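Local structure of bilirubin-inducible fluorescent protein UnaG (4I3B) at residues V67-G72 against S88-V93; G94-Y99 against T109-I114. The protein binds unconjugated bilirubin with high affinity inside a beta-barrel and, once loaded and excited, emits green fluorescence, whereas the apoprotein is dark. All blocks are in the same frame, centred on the assembly; numbering follows the deposited sequence. Where two conformers were deposited one is given.

Contact 1. Residues V67-G72 against S88-V93; sequences VKFKLG and SVVNLV. With BLR (3-[5-[(Z)-(4-ethenyl-3-methyl-5-oxidanylidene-pyrrol-2-ylidene)methyl]-2-[[5-[(Z)-(3-ethenyl-4-methyl-5-oxidanylidene-pyrrol-2-ylidene)methyl]-3-(3-hydroxy-3-oxopropyl)-4-methyl-1H-pyrrol-2-yl]methyl]-4-methyl-1H-pyrrol-3-yl]propanoic acid), chain G.
With CG between the backbone N and the carbonyl carbon (chi1 55°), the ring of Phe69 is set against Val90, whose own chi1 of -168° puts CG1 anti to the backbone N and presents CG2 to that ring. The two come from strands 64-70 and 86-93 of the fatty-acid-binding-protein barrel, which are not neighbours in the sheet: 75-77 is the strand next to 86-93, and 64-70 and 75-77 are the outermost strands, so the contact spans the gap between the fourth and fifth strands familiar from this family. Val90 CG2 sits 3.7 Å from the centroid of the Phe69 ring, a CH-pi contact over one face. At the ring's edge the bilirubin methyl CMB lies 3.9 Å from Phe69 CE2, so the ring touches Val90 with a face and the pigment with its edge. Beyond it Leu71 reaches across with both methyls, CD2 beside Val90 and CD1 3.8 Å from Leu92 CD1. Just past the end of strand 64-70, Gly72 N bonds Val90 O at 2.8 Å and 163°. A water extends the link, donating a hydrogen bond to Lys70 O and accepting one from Val90 N. Gly72 has a positive phi, where a side chain would jam against the preceding carbonyl; its CA rests 3.3 Å from Asn91 OD1.

Contact 2. Residues G94-Y99 against T109-I114; sequences GEKLVY and TYVREI. With BLR (3-[5-[(Z)-(4-ethenyl-3-methyl-5-oxidanylidene-pyrrol-2-ylidene)methyl]-2-[[5-[(Z)-(3-ethenyl-4-methyl-5-oxidanylidene-pyrrol-2-ylidene)methyl]-3-(3-hydroxy-3-oxopropyl)-4-methyl-1H-pyrrol-2-yl]methyl]-4-methyl-1H-pyrrol-3-yl]propanoic acid), chain G.
Tyr99 and Arg112 run side by side into the barrel, pointing the same way, with ring and guanidinium planes 75° apart and Tyr99 CD2 3.7 Å from Arg112 NH1. Tyr110 also lies alongside Tyr99, its ring turned 78° from its neighbour's, and brings its edge up to Tyr99 O in the plane of the ring. Extended from CG to NE, the Arg112 chain lays one face of its guanidinium over the bilirubin, C1B lying 3.4 Å above the plane. From there Arg112 NH2 donates to the propionate O2D at 3.0 Å and 165°, while NH1 donates to a water that in turn bonds Leu97 O and Tyr110 O. With an alanine in place of Arg112, the propionate would probably lose its arginine partner and one face of the pigment's ring its cover. On the outer face Val98 CG1 meets Thr109 CG2 at 3.8 Å, and Lys96 lies along Glu113, a water joining Lys96 NZ to Glu113 OE1. Paired backbone bonds at Leu97-Arg112 and Tyr99-Tyr110 fasten this antiparallel hairpin. Tyr99 OH bonds Glu77 and Tyr110 OH bonds Gln101; strand 86-93 flanks the hairpin beside 96-103, and strand 118-125 beside 106-115.

The two contacts follow one another along the chain, and the tight turn at Gly94 and Glu95 carries it from strand 86-93 into strand 96-103. The two centres are about 10 Å apart, joined by a probable hydrogen bond of 2.8 Å between Asn91 O and Val98 N. Val90, of contact 1, packs on two residues of contact 2: its CG2 lies 3.4 Å from Tyr99 CD2 and its CG1 3.6 Å from Leu97 CG. Both contacts reach the bilirubin. Contact 1 supplies apolar wall, with Val67 CG1 3.7 Å from CMA, whereas contact 2 adds the Arg112 hydrogen bond to a propionate. The methyl CMB is shared, touched by Phe69 and Tyr99. Asn57, Thr61, Ser80, Arg132 and Tyr134 also hydrogen-bond the pigment.

Contact 1. Residues V67-G72 against S88-V93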
loop_
_atom_site.group_PDB
_atom_site.type_symbol
_atom_site.label_atom_id
_atom_site.label_comp_id
_atom_site.label_asym_id
_atom_site.label_seq_id
_atom_site.Cartn_x
_atom_site.Cartn_y
_atom_site.Cartn_z
ATOM N N VAL A 67 9.319 -0.643 -1.773
ATOM C CA VAL A 67 9.494 -1.754 -0.857
ATOM C C VAL A 67 9.895 -2.982 -1.659
ATOM O O VAL A 67 9.491 -3.152 -2.827
ATOM C CB VAL A 67 8.221 -2.061 -0.041
ATOM C CG1 VAL A 67 7.918 -0.938 0.963
ATOM C CG2 VAL A 67 7.031 -2.325 -0.931
ATOM N N LYS A 68 10.716 -3.829 -1.039
ATOM C CA LYS A 68 11.155 -5.096 -1.606
ATOM C C LYS A 68 10.967 -6.156 -0.538
ATOM O O LYS A 68 11.425 -5.971 0.589
ATOM C CB LYS A 68 12.650 -5.046 -1.960
ATOM C CG LYS A 68 13.045 -4.101 -3.067
ATOM C CD LYS A 68 14.504 -4.327 -3.472
ATOM C CE LYS A 68 14.815 -3.680 -4.814
ATOM N NZ LYS A 68 16.240 -3.861 -5.227
ATOM N N PHE A 69 10.341 -7.272 -0.880
ATOM C CA PHE A 69 10.095 -8.308 0.109
ATOM C C PHE A 69 9.944 -9.687 -0.503
ATOM O O PHE A 69 9.684 -9.836 -1.704
ATOM C CB PHE A 69 8.833 -7.980 0.925
ATOM C CG PHE A 69 7.606 -7.746 0.071
ATOM C CD1 PHE A 69 6.816 -8.822 -0.340
ATOM C CD2 PHE A 69 7.238 -6.460 -0.311
ATOM C CE1 PHE A 69 5.663 -8.615 -1.131
ATOM C CE2 PHE A 69 6.107 -6.257 -1.097
ATOM C CZ PHE A 69 5.327 -7.336 -1.506
ATOM N N LYS A 70 10.107 -10.682 0.353
ATOM C CA LYS A 70 9.810 -12.060 0.042
ATOM C C LYS A 70 8.564 -12.462 0.837
ATOM O O LYS A 70 8.463 -12.176 2.030
ATOM C CB LYS A 70 11.024 -12.919 0.418
ATOM C CG LYS A 70 10.812 -14.414 0.262
ATOM C CD LYS A 70 12.130 -15.167 0.371
ATOM C CE LYS A 70 11.897 -16.632 0.695
ATOM N NZ LYS A 70 11.126 -17.353 -0.362
ATOM N N LEU A 71 7.608 -13.128 0.198
ATOM C CA LEU A 71 6.400 -13.541 0.903
ATOM C C LEU A 71 6.766 -14.304 2.159
ATOM O O LEU A 71 7.620 -15.205 2.130
ATOM C CB LEU A 71 5.515 -14.424 0.021
ATOM C CG LEU A 71 4.982 -13.738 -1.237
ATOM C CD1 LEU A 71 4.193 -14.714 -2.094
ATOM C CD2 LEU A 71 4.118 -12.556 -0.860
ATOM N N GLY A 72 6.113 -13.966 3.257
ATOM C CA GLY A 72 6.302 -14.655 4.510
ATOM C C GLY A 72 7.479 -14.187 5.339
ATOM O O GLY A 72 7.650 -14.652 6.455
ATOM N N SER A 88 7.109 -5.215 8.766
ATOM C CA SER A 88 6.079 -5.540 7.774
ATOM C C SER A 88 6.211 -6.984 7.287
ATOM O O SER A 88 7.311 -7.540 7.263
ATOM C CB SER A 88 6.211 -4.603 6.590
ATOM O OG SER A 88 5.998 -3.289 7.070
ATOM N N VAL A 89 5.102 -7.572 6.870
ATOM C CA VAL A 89 5.151 -8.903 6.290
ATOM C C VAL A 89 3.995 -9.034 5.314
ATOM O O VAL A 89 2.908 -8.475 5.536
ATOM C CB VAL A 89 5.119 -10.016 7.372
ATOM C CG1 VAL A 89 3.765 -10.070 8.088
ATOM C CG2 VAL A 89 5.522 -11.364 6.763
ATOM N N VAL A 90 4.240 -9.748 4.225
ATOM C CA VAL A 90 3.252 -9.915 3.184
ATOM C C VAL A 90 3.029 -11.401 2.927
ATOM O O VAL A 90 3.988 -12.152 2.848
ATOM C CB VAL A 90 3.707 -9.228 1.884
ATOM C CG1 VAL A 90 2.535 -9.164 0.888
ATOM C CG2 VAL A 90 4.241 -7.804 2.189
ATOM N N ASN A 91 1.774 -11.811 2.790
ATOM C CA ASN A 91 1.441 -13.202 2.503
ATOM C C ASN A 91 0.207 -13.256 1.625
ATOM O O ASN A 91 -0.623 -12.346 1.624
ATOM C CB ASN A 91 1.063 -13.961 3.767
ATOM C CG ASN A 91 2.180 -14.094 4.740
ATOM O OD1 ASN A 91 2.986 -15.009 4.655
ATOM N ND2 ASN A 91 2.210 -13.202 5.731
ATOM N N LEU A 92 0.046 -14.359 0.918
ATOM C CA LEU A 92 -1.184 -14.634 0.198
ATOM C C LEU A 92 -2.242 -15.316 1.091
ATOM O O LEU A 92 -1.910 -16.150 1.931
ATOM C CB LEU A 92 -0.876 -15.546 -0.991
ATOM C CG LEU A 92 -0.022 -14.893 -2.074
ATOM C CD1 LEU A 92 0.726 -15.915 -2.909
ATOM C CD2 LEU A 92 -0.927 -14.069 -2.937
ATOM N N VAL A 93 -3.510 -14.963 0.871
ATOM C CA VAL A 93 -4.668 -15.665 1.426
ATOM C C VAL A 93 -5.576 -15.876 0.210
ATOM O O VAL A 93 -6.198 -14.923 -0.279
ATOM C CB VAL A 93 -5.459 -14.826 2.473
ATOM C CG1 VAL A 93 -6.588 -15.662 3.115
ATOM C CG2 VAL A 93 -4.563 -14.301 3.542
HETATM C CHA BLR G . 0.984 3.810 -1.722
HETATM N NA BLR G . 1.614 1.365 -1.855
HETATM C C1A BLR G . 1.931 2.642 -1.514
HETATM C C2A BLR G . 3.155 2.646 -0.864
HETATM C C3A BLR G . 3.573 1.317 -0.804
HETATM C C4A BLR G . 2.604 0.543 -1.430
HETATM C CMA BLR G . 4.846 0.806 -0.198
HETATM C CAA BLR G . 3.878 3.852 -0.352
HETATM C CBA BLR G . 3.764 4.017 1.112
HETATM C CGA BLR G . 4.509 5.191 1.637
HETATM O O1A BLR G . 4.753 6.194 0.906
HETATM O O2A BLR G . 4.917 5.108 2.852
HETATM C CHB BLR G . 2.685 -0.918 -1.592
HETATM N NB BLR G . 0.995 -1.275 -3.337
HETATM C C1B BLR G . 1.988 -1.735 -2.444
HETATM C C2B BLR G . 2.088 -3.134 -2.573
HETATM C C3B BLR G . 1.283 -3.579 -3.468
HETATM C C4B BLR G . 0.436 -2.475 -4.081
HETATM C CMB BLR G . 3.058 -3.958 -1.749
HETATM O OB BLR G . -0.408 -2.430 -4.907
HETATM C CAB BLR G . 1.106 -4.984 -3.912
HETATM C CBB BLR G . 0.214 -5.386 -4.867
HETATM N NC BLR G . 1.434 8.499 0.667
HETATM C C1C BLR G . 1.970 9.936 0.769
HETATM C C2C BLR G . 1.983 10.122 2.247
HETATM C C3C BLR G . 1.579 9.068 2.870
HETATM C C4C BLR G . 1.238 8.035 2.016
HETATM C CMC BLR G . 2.476 11.406 2.824
HETATM O OC BLR G . 2.240 10.659 -0.150
HETATM C CAC BLR G . 1.513 8.888 4.331
HETATM C CBC BLR G . 1.142 9.878 5.181
HETATM C CHD BLR G . 0.785 6.792 2.315
HETATM N ND BLR G . 0.944 5.545 0.085
HETATM C C1D BLR G . 0.611 5.666 1.383
HETATM C C2D BLR G . -0.000 4.384 1.788
HETATM C C3D BLR G . -0.012 3.549 0.701
HETATM C C4D BLR G . 0.621 4.248 -0.431
HETATM C CMD BLR G . -0.520 4.135 3.165
HETATM C CAD BLR G . -0.525 2.134 0.698
HETATM C CBD BLR G . -1.917 2.076 0.100
HETATM C CGD BLR G . -1.857 2.023 -1.383
HETATM O O1D BLR G . -2.423 2.913 -2.042
HETATM O O2D BLR G . -1.285 1.083 -1.983
HETATM O O HOH W 1 7.026 -10.230 3.519
#

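Contact 2. Residues G94-Y99 against T109-I114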
loop_
_atom_site.group_PDB
_atom_site.type_symbol
_atom_site.label_atom_id
_atom_site.label_comp_id
_atom_site.label_asym_id
_atom_site.label_seq_id
_atom_site.Cartn_x
_atom_site.Cartn_y
_atom_site.Cartn_z
ATOM N N GLY A 94 -5.609 -17.092 -0.327
ATOM C CA GLY A 94 -6.319 -17.302 -1.568
ATOM C C GLY A 94 -5.691 -16.472 -2.666
ATOM O O GLY A 94 -4.467 -16.532 -2.830
ATOM N N GLU A 95 -6.521 -15.690 -3.370
ATOM C CA GLU A 95 -6.106 -14.752 -4.423
ATOM C C GLU A 95 -5.743 -13.348 -3.919
ATOM O O GLU A 95 -5.423 -12.464 -4.712
ATOM C CB GLU A 95 -7.238 -14.568 -5.443
ATOM C CG GLU A 95 -7.649 -15.835 -6.163
ATOM C CD GLU A 95 -6.773 -16.145 -7.355
ATOM O OE1 GLU A 95 -6.465 -15.213 -8.149
ATOM O OE2 GLU A 95 -6.401 -17.332 -7.503
ATOM N N LYS A 96 -5.846 -13.127 -2.622
ATOM C CA LYS A 96 -5.573 -11.814 -2.070
ATOM C C LYS A 96 -4.145 -11.727 -1.539
ATOM O O LYS A 96 -3.589 -12.714 -1.036
ATOM C CB LYS A 96 -6.507 -11.543 -0.896
ATOM C CG LYS A 96 -8.004 -11.664 -1.168
ATOM C CD LYS A 96 -8.755 -11.590 0.165
ATOM C CE LYS A 96 -10.264 -11.714 0.039
ATOM N NZ LYS A 96 -10.906 -11.664 1.404
ATOM N N LEU A 97 -3.574 -10.528 -1.617
ATOM C CA LEU A 97 -2.260 -10.256 -1.050
ATOM C C LEU A 97 -2.503 -9.434 0.180
ATOM O O LEU A 97 -3.121 -8.355 0.106
ATOM C CB LEU A 97 -1.406 -9.486 -2.035
ATOM C CG LEU A 97 0.059 -9.363 -1.691
ATOM C CD1 LEU A 97 0.760 -10.735 -1.857
ATOM C CD2 LEU A 97 0.642 -8.272 -2.573
ATOM N N VAL A 98 -2.045 -9.937 1.317
ATOM C CA VAL A 98 -2.315 -9.302 2.603
ATOM C C VAL A 98 -1.033 -8.833 3.261
ATOM O O VAL A 98 -0.098 -9.612 3.446
ATOM C CB VAL A 98 -3.049 -10.255 3.537
ATOM C CG1 VAL A 98 -3.241 -9.608 4.879
ATOM C CG2 VAL A 98 -4.369 -10.678 2.924
ATOM N N TYR A 99 -0.993 -7.550 3.586
ATOM C CA TYR A 99 0.205 -6.848 4.043
ATOM C C TYR A 99 -0.078 -6.324 5.445
ATOM O O TYR A 99 -1.070 -5.600 5.653
ATOM C CB TYR A 99 0.441 -5.696 3.057
ATOM C CG TYR A 99 1.758 -4.950 3.101
ATOM C CD1 TYR A 99 2.211 -4.264 4.230
ATOM C CD2 TYR A 99 2.538 -4.896 1.958
ATOM C CE1 TYR A 99 3.438 -3.507 4.192
ATOM C CE2 TYR A 99 3.714 -4.179 1.924
ATOM C CZ TYR A 99 4.161 -3.490 3.018
ATOM O OH TYR A 99 5.333 -2.777 2.919
ATOM N N THR A 109 -3.528 -3.358 8.560
ATOM C CA THR A 109 -3.567 -4.327 7.484
ATOM C C THR A 109 -4.027 -3.698 6.163
ATOM O O THR A 109 -4.925 -2.845 6.144
ATOM C CB THR A 109 -4.501 -5.488 7.899
ATOM O OG1 THR A 109 -4.073 -5.993 9.171
ATOM C CG2 THR A 109 -4.501 -6.623 6.870
ATOM N N TYR A 110 -3.422 -4.149 5.081
ATOM C CA TYR A 110 -3.831 -3.797 3.721
ATOM C C TYR A 110 -4.148 -5.079 2.989
ATOM O O TYR A 110 -3.309 -5.967 2.923
ATOM C CB TYR A 110 -2.705 -3.089 2.977
ATOM C CG TYR A 110 -2.028 -1.995 3.716
ATOM C CD1 TYR A 110 -1.137 -2.278 4.756
ATOM C CD2 TYR A 110 -2.259 -0.655 3.390
ATOM C CE1 TYR A 110 -0.510 -1.263 5.442
ATOM C CE2 TYR A 110 -1.626 0.353 4.071
ATOM C CZ TYR A 110 -0.741 0.063 5.082
ATOM O OH TYR A 110 -0.119 1.097 5.740
ATOM N N VAL A 111 -5.348 -5.181 2.420
ATOM C CA VAL A 111 -5.757 -6.356 1.640
ATOM C C VAL A 111 -5.889 -5.877 0.201
ATOM O O VAL A 111 -6.631 -4.927 -0.081
ATOM C CB VAL A 111 -7.081 -6.963 2.135
ATOM C CG1 VAL A 111 -7.504 -8.121 1.271
ATOM C CG2 VAL A 111 -6.992 -7.384 3.621
ATOM N N ARG A 112 -5.192 -6.553 -0.704
ATOM C CA ARG A 112 -5.130 -6.195 -2.107
ATOM C C ARG A 112 -5.644 -7.338 -2.975
ATOM O O ARG A 112 -5.270 -8.493 -2.813
ATOM C CB ARG A 112 -3.700 -5.785 -2.482
ATOM C CG ARG A 112 -3.322 -4.454 -1.839
ATOM C CD ARG A 112 -1.911 -4.065 -2.145
ATOM N NE ARG A 112 -1.587 -2.742 -1.634
ATOM C CZ ARG A 112 -0.846 -2.475 -0.558
ATOM N NH1 ARG A 112 -0.339 -3.433 0.220
ATOM N NH2 ARG A 112 -0.625 -1.211 -0.246
ATOM N N GLU A 113 -6.489 -6.972 -3.936
ATOM C CA GLU A 113 -7.164 -7.922 -4.807
ATOM C C GLU A 113 -7.364 -7.262 -6.162
ATOM O O GLU A 113 -7.427 -6.032 -6.243
ATOM C CB GLU A 113 -8.552 -8.255 -4.241
ATOM C CG GLU A 113 -8.693 -8.073 -2.707
ATOM C CD GLU A 113 -10.115 -8.288 -2.181
ATOM O OE1 GLU A 113 -10.615 -7.434 -1.379
ATOM O OE2 GLU A 113 -10.737 -9.315 -2.575
ATOM N N ILE A 114 -7.477 -8.065 -7.212
ATOM C CA ILE A 114 -7.864 -7.551 -8.513
ATOM C C ILE A 114 -9.359 -7.778 -8.685
ATOM O O ILE A 114 -9.850 -8.885 -8.476
ATOM C CB ILE A 114 -7.068 -8.245 -9.618
ATOM C CG1 ILE A 114 -5.567 -8.131 -9.331
ATOM C CG2 ILE A 114 -7.408 -7.652 -10.976
ATOM C CD1 ILE A 114 -5.073 -6.706 -9.316
HETATM C CHA BLR G . 0.984 3.810 -1.722
HETATM N NA BLR G . 1.614 1.365 -1.855
HETATM C C1A BLR G . 1.931 2.642 -1.514
HETATM C C2A BLR G . 3.155 2.646 -0.864
HETATM C C3A BLR G . 3.573 1.317 -0.804
HETATM C C4A BLR G . 2.604 0.543 -1.430
HETATM C CMA BLR G . 4.846 0.806 -0.198
HETATM C CAA BLR G . 3.878 3.852 -0.352
HETATM C CBA BLR G . 3.764 4.017 1.112
HETATM C CGA BLR G . 4.509 5.191 1.637
HETATM O O1A BLR G . 4.753 6.194 0.906
HETATM O O2A BLR G . 4.917 5.108 2.852
HETATM C CHB BLR G . 2.685 -0.918 -1.592
HETATM N NB BLR G . 0.995 -1.275 -3.337
HETATM C C1B BLR G . 1.988 -1.735 -2.444
HETATM C C2B BLR G . 2.088 -3.134 -2.573
HETATM C C3B BLR G . 1.283 -3.579 -3.468
HETATM C C4B BLR G . 0.436 -2.475 -4.081
HETATM C CMB BLR G . 3.058 -3.958 -1.749
HETATM O OB BLR G . -0.408 -2.430 -4.907
HETATM C CAB BLR G . 1.106 -4.984 -3.912
HETATM C CBB BLR G . 0.214 -5.386 -4.867
HETATM N NC BLR G . 1.434 8.499 0.667
HETATM C C1C BLR G . 1.970 9.936 0.769
HETATM C C2C BLR G . 1.983 10.122 2.247
HETATM C C3C BLR G . 1.579 9.068 2.870
HETATM C C4C BLR G . 1.238 8.035 2.016
HETATM C CMC BLR G . 2.476 11.406 2.824
HETATM O OC BLR G . 2.240 10.659 -0.150
HETATM C CAC BLR G . 1.513 8.888 4.331
HETATM C CBC BLR G . 1.142 9.878 5.181
HETATM C CHD BLR G . 0.785 6.792 2.315
HETATM N ND BLR G . 0.944 5.545 0.085
HETATM C C1D BLR G . 0.611 5.666 1.383
HETATM C C2D BLR G . -0.000 4.384 1.788
HETATM C C3D BLR G . -0.012 3.549 0.701
HETATM C C4D BLR G . 0.621 4.248 -0.431
HETATM C CMD BLR G . -0.520 4.135 3.165
HETATM C CAD BLR G . -0.525 2.134 0.698
HETATM C CBD BLR G . -1.917 2.076 0.100
HETATM C CGD BLR G . -1.857 2.023 -1.383
HETATM O O1D BLR G . -2.423 2.913 -2.042
HETATM O O2D BLR G . -1.285 1.083 -1.983
HETATM O O HOH W 2 -7.582 -10.861 -6.275
HETATM O O HOH W 3 -11.160 -8.631 1.587
HETATM O O HOH W 4 -1.659 -6.006 0.529
#